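PDB 2PFZ: putative exported protein from Bordetella pertussis Tohama I, which binds pyroglutamic acid as an extracytoplasmic solute receptor of the DctP family, probably delivering it to a tripartite ATP-independent periplasmic transporter. Local coordinates for residues T148-I151 against A152-G156; T273-G276 against K277-D281. One frame throughout, in Å; residues are numbered along the deposited sequence.

Contact 1. Residues T148-I151 against A152-G156; sequences TAKI and AELVG
K150 crosses L154 at a slant one turn further along helix 146-155, its methylenes over the leucine's CG and CD1, in the helix of a beta-alpha-beta unit between strands 140-143 and 158-161. A chi1 of -178° sets CG anti to the backbone N and places K150 CG 3.9 Å from L154 CD1. A bend at chi2 then carries CD across toward E153, where it passes OE1, while staying near L154 CG. CE keeps to the leucine, 3.9 Å from L154 CD1, and NZ ends 4.5 Å from E153 OE1, too far for a salt bridge, though the opposite charges probably attract weakly. A long lysine suits this exposed place, since its methylenes cover a leucine and its ammonium stays near the carboxylate. I151 and A152 are buried; A152, small enough to sit close to the two strands, touches their W141 and P159. Beneath the side chains run the i to i+4 bonds, E153 N to A149 O and L154 N to K150 O among them. The helix closes in a Schellman motif at G156, whose positive phi of 80° favours glycine. In the last turn V155 N makes a weak bond to I151 O at 3.1 Å, its N-H...O angle only 133°.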
loop_
_atom_site.group_PDB
_atom_site.type_symbol
_atom_site.label_atom_id
_atom_site.label_comp_id
_atom_site.label_asym_id
_atom_site.label_seq_id
_atom_site.Cartn_x
_atom_site.Cartn_y
_atom_site.Cartn_z
ATOM N N THR A 148 9.003 5.217 3.587
ATOM C CA THR A 148 8.762 5.021 4.981
ATOM C C THR A 148 10.134 4.967 5.710
ATOM O O THR A 148 10.261 5.371 6.879
ATOM C CB THR A 148 7.824 3.811 4.985
ATOM O OG1 THR A 148 6.583 4.061 5.666
ATOM C CG2 THR A 148 8.468 2.529 5.171
ATOM N N ALA A 149 11.178 4.551 4.997
ATOM C CA ALA A 149 12.556 4.738 5.479
ATOM C C ALA A 149 12.946 6.224 5.548
ATOM O O ALA A 149 13.574 6.671 6.531
ATOM C CB ALA A 149 13.563 3.944 4.604
ATOM N N LYS A 150 12.553 6.995 4.534
ATOM C CA LYS A 150 12.805 8.441 4.524
ATOM C C LYS A 150 12.102 9.153 5.687
ATOM O O LYS A 150 12.712 9.965 6.363
ATOM C CB LYS A 150 12.406 9.091 3.182
ATOM C CG LYS A 150 12.701 10.586 3.120
ATOM C CD LYS A 150 14.192 10.864 3.394
ATOM C CE LYS A 150 14.582 12.304 3.023
ATOM N NZ LYS A 150 16.051 12.389 2.649
ATOM N N ILE A 151 10.835 8.827 5.914
ATOM C CA ILE A 151 10.086 9.385 7.035
ATOM C C ILE A 151 10.795 9.095 8.359
ATOM O O ILE A 151 10.975 10.003 9.181
ATOM C CB ILE A 151 8.627 8.859 7.073
ATOM C CG1 ILE A 151 7.878 9.349 5.814
ATOM C CG2 ILE A 151 7.940 9.274 8.404
ATOM C CD1 ILE A 151 6.498 8.747 5.557
ATOM N N ALA A 152 11.213 7.847 8.544
ATOM C CA ALA A 152 11.988 7.463 9.735
ATOM C C ALA A 152 13.202 8.377 9.887
ATOM O O ALA A 152 13.407 8.986 10.949
ATOM C CB ALA A 152 12.414 5.988 9.659
ATOM N N GLU A 153 13.979 8.524 8.814
ATOM C CA GLU A 153 15.185 9.336 8.895
ATOM C C GLU A 153 14.835 10.774 9.253
ATOM O O GLU A 153 15.589 11.448 9.968
ATOM C CB GLU A 153 15.962 9.297 7.584
ATOM C CG GLU A 153 16.653 7.958 7.348
ATOM C CD GLU A 153 17.137 7.807 5.918
ATOM O OE1 GLU A 153 17.045 8.779 5.132
ATOM O OE2 GLU A 153 17.621 6.714 5.577
ATOM N N LEU A 154 13.695 11.247 8.756
ATOM C CA LEU A 154 13.344 12.645 8.956
ATOM C C LEU A 154 12.846 12.924 10.373
ATOM O O LEU A 154 12.845 14.083 10.789
ATOM C CB LEU A 154 12.370 13.165 7.890
ATOM C CG LEU A 154 12.973 13.347 6.486
ATOM C CD1 LEU A 154 11.862 13.603 5.486
ATOM C CD2 LEU A 154 14.074 14.444 6.406
ATOM N N VAL A 155 12.429 11.887 11.105
ATOM C CA VAL A 155 12.029 12.064 12.502
ATOM C C VAL A 155 13.150 11.662 13.476
ATOM O O VAL A 155 12.964 11.702 14.695
ATOM C CB VAL A 155 10.663 11.367 12.876
ATOM C CG1 VAL A 155 9.508 11.977 12.083
ATOM C CG2 VAL A 155 10.713 9.827 12.720
ATOM N N GLY A 156 14.298 11.287 12.918
ATOM C CA GLY A 156 15.436 10.807 13.694
ATOM C C GLY A 156 15.351 9.361 14.131
ATOM O O GLY A 156 16.105 8.938 15.010
#

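Contact 2. Residues T273-G276 against K277-D281; sequences TEVG and KRMLD
With V275 CG1 anti to its backbone N (chi1 172°) and M279 CG anti to its carbonyl carbon, two residues one turn apart lie side by side, pointing the same way, with V275 CG1 4.0 Å from M279 SD. Valine is compact enough for this buried flank, and the unbranched methionine can run on beyond it; its bend at chi3 turns CE toward helix 146-155. R278 folds back over the preceding turn through bends at chi2 and chi3. Its guanidinium has V275 CG2 at its edge and in plane, 4.0 Å from R278 NH2, while R278 NE is 3.8 Å from V275 CA. The contact buries R278 NE, which has no polar partner in the model. All of this is i to i+3 and i to i+4 packing along helix 266-287, in the C-terminal part of a periplasmic binding protein fold. M279 N bonds to V275 O at 2.9 Å, and K277 N reaches T273 O at 2.8 Å. On the exposed side the lysine doubles back, bringing K277 CE to 3.9 Å from E274 OE1; the ammonium, K277 NZ, remains 4.4 Å from that oxygen, beyond a salt bridge, where any attraction is probably weak. G276, buried, offers no side chain, and its carbonyl O receives L280 N at 2.8 Å. L280, a branched apolar side chain, packs on L81 and on I295 of helix 289-299.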
loop_
_atom_site.group_PDB
_atom_site.type_symbol
_atom_site.label_atom_id
_atom_site.label_comp_id
_atom_site.label_asym_id
_atom_site.label_seq_id
_atom_site.Cartn_x
_atom_site.Cartn_y
_atom_site.Cartn_z
ATOM N N THR A 273 3.199 16.985 9.775
ATOM C CA THR A 273 2.803 17.831 8.645
ATOM C C THR A 273 4.022 18.566 8.087
ATOM O O THR A 273 4.228 18.625 6.856
ATOM C CB THR A 273 1.674 18.818 9.057
ATOM O OG1 THR A 273 0.479 18.067 9.322
ATOM C CG2 THR A 273 1.366 19.860 7.934
ATOM N N GLU A 274 4.843 19.103 8.995
ATOM C CA GLU A 274 6.083 19.773 8.590
ATOM C C GLU A 274 7.003 18.823 7.806
ATOM O O GLU A 274 7.526 19.206 6.756
ATOM C CB GLU A 274 6.794 20.443 9.788
ATOM C CG GLU A 274 7.760 21.600 9.402
ATOM C CD GLU A 274 7.055 22.784 8.709
ATOM O OE1 GLU A 274 5.815 22.758 8.583
ATOM O OE2 GLU A 274 7.736 23.744 8.271
ATOM N N VAL A 275 7.151 17.589 8.286
ATOM C CA VAL A 275 7.871 16.514 7.559
ATOM C C VAL A 275 7.240 16.270 6.186
ATOM O O VAL A 275 7.935 16.223 5.162
ATOM C CB VAL A 275 7.872 15.170 8.361
ATOM C CG1 VAL A 275 8.448 14.012 7.521
ATOM C CG2 VAL A 275 8.640 15.302 9.711
ATOM N N GLY A 276 5.920 16.138 6.175
ATOM C CA GLY A 276 5.164 15.991 4.922
ATOM C C GLY A 276 5.414 17.113 3.905
ATOM O O GLY A 276 5.572 16.832 2.714
ATOM N N LYS A 277 5.416 18.372 4.358
ATOM C CA LYS A 277 5.645 19.523 3.460
ATOM C C LYS A 277 7.060 19.518 2.882
ATOM O O LYS A 277 7.263 19.806 1.706
ATOM C CB LYS A 277 5.377 20.856 4.151
ATOM C CG LYS A 277 3.896 21.148 4.350
ATOM C CD LYS A 277 3.618 22.634 4.134
ATOM C CE LYS A 277 3.692 23.443 5.423
ATOM N NZ LYS A 277 2.332 23.549 6.040
ATOM N N ARG A 278 8.028 19.181 3.722
ATOM C CA ARG A 278 9.397 18.958 3.262
ATOM C C ARG A 278 9.439 17.851 2.202
ATOM O O ARG A 278 10.013 18.031 1.122
ATOM C CB ARG A 278 10.274 18.597 4.459
ATOM C CG ARG A 278 11.623 18.031 4.134
ATOM C CD ARG A 278 11.974 16.919 5.121
ATOM N NE ARG A 278 11.420 17.092 6.485
ATOM C CZ ARG A 278 11.894 17.928 7.412
ATOM N NH1 ARG A 278 12.937 18.705 7.147
ATOM N NH2 ARG A 278 11.311 17.997 8.607
ATOM N N MET A 279 8.814 16.717 2.487
ATOM C CA MET A 279 8.797 15.615 1.509
ATOM C C MET A 279 8.052 15.934 0.202
ATOM O O MET A 279 8.436 15.436 -0.867
ATOM C CB MET A 279 8.264 14.327 2.146
ATOM C CG MET A 279 9.223 13.743 3.192
ATOM S SD MET A 279 8.562 12.240 3.920
ATOM C CE MET A 279 8.853 11.045 2.609
ATOM N N LEU A 280 7.003 16.751 0.280
ATOM C CA LEU A 280 6.264 17.172 -0.921
ATOM C C LEU A 280 7.113 18.136 -1.748
ATOM O O LEU A 280 7.157 18.029 -2.983
ATOM C CB LEU A 280 4.922 17.840 -0.558
ATOM C CG LEU A 280 4.123 18.468 -1.734
ATOM C CD1 LEU A 280 3.783 17.439 -2.802
ATOM C CD2 LEU A 280 2.829 19.108 -1.220
ATOM N N ASP A 281 7.789 19.068 -1.066
ATOM C CA ASP A 281 8.758 19.925 -1.758
ATOM C C ASP A 281 9.813 19.084 -2.505
ATOM O O ASP A 281 10.032 19.259 -3.723
ATOM C CB ASP A 281 9.423 20.926 -0.807
ATOM C CG ASP A 281 10.283 21.929 -1.552
ATOM O OD1 ASP A 281 9.728 22.696 -2.352
ATOM O OD2 ASP A 281 11.514 21.928 -1.355
#

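Contacts 1 and 2 lie on two different helices, 146-155 and 266-287, packed together with the contact centres about 12 Å apart. M279 is shared by several partners: its SD is 3.5 Å from I151 CG1, its CG 3.5 Å from L154 CD1, and its CE 3.9 Å from K150 CG. R278 also joins in, its CD lying 3.3 Å from L154 CD1, so the aliphatic part of the arginine helps cover the leucine. Contact 2 thus meets helix 146-155 through M279 and R278, on I151, L154 and K150. The T148 side chain of contact 1 is about 7 Å from the pyroglutamic acid, and T148 follows the pocket residues R142 and Y144 in the chain.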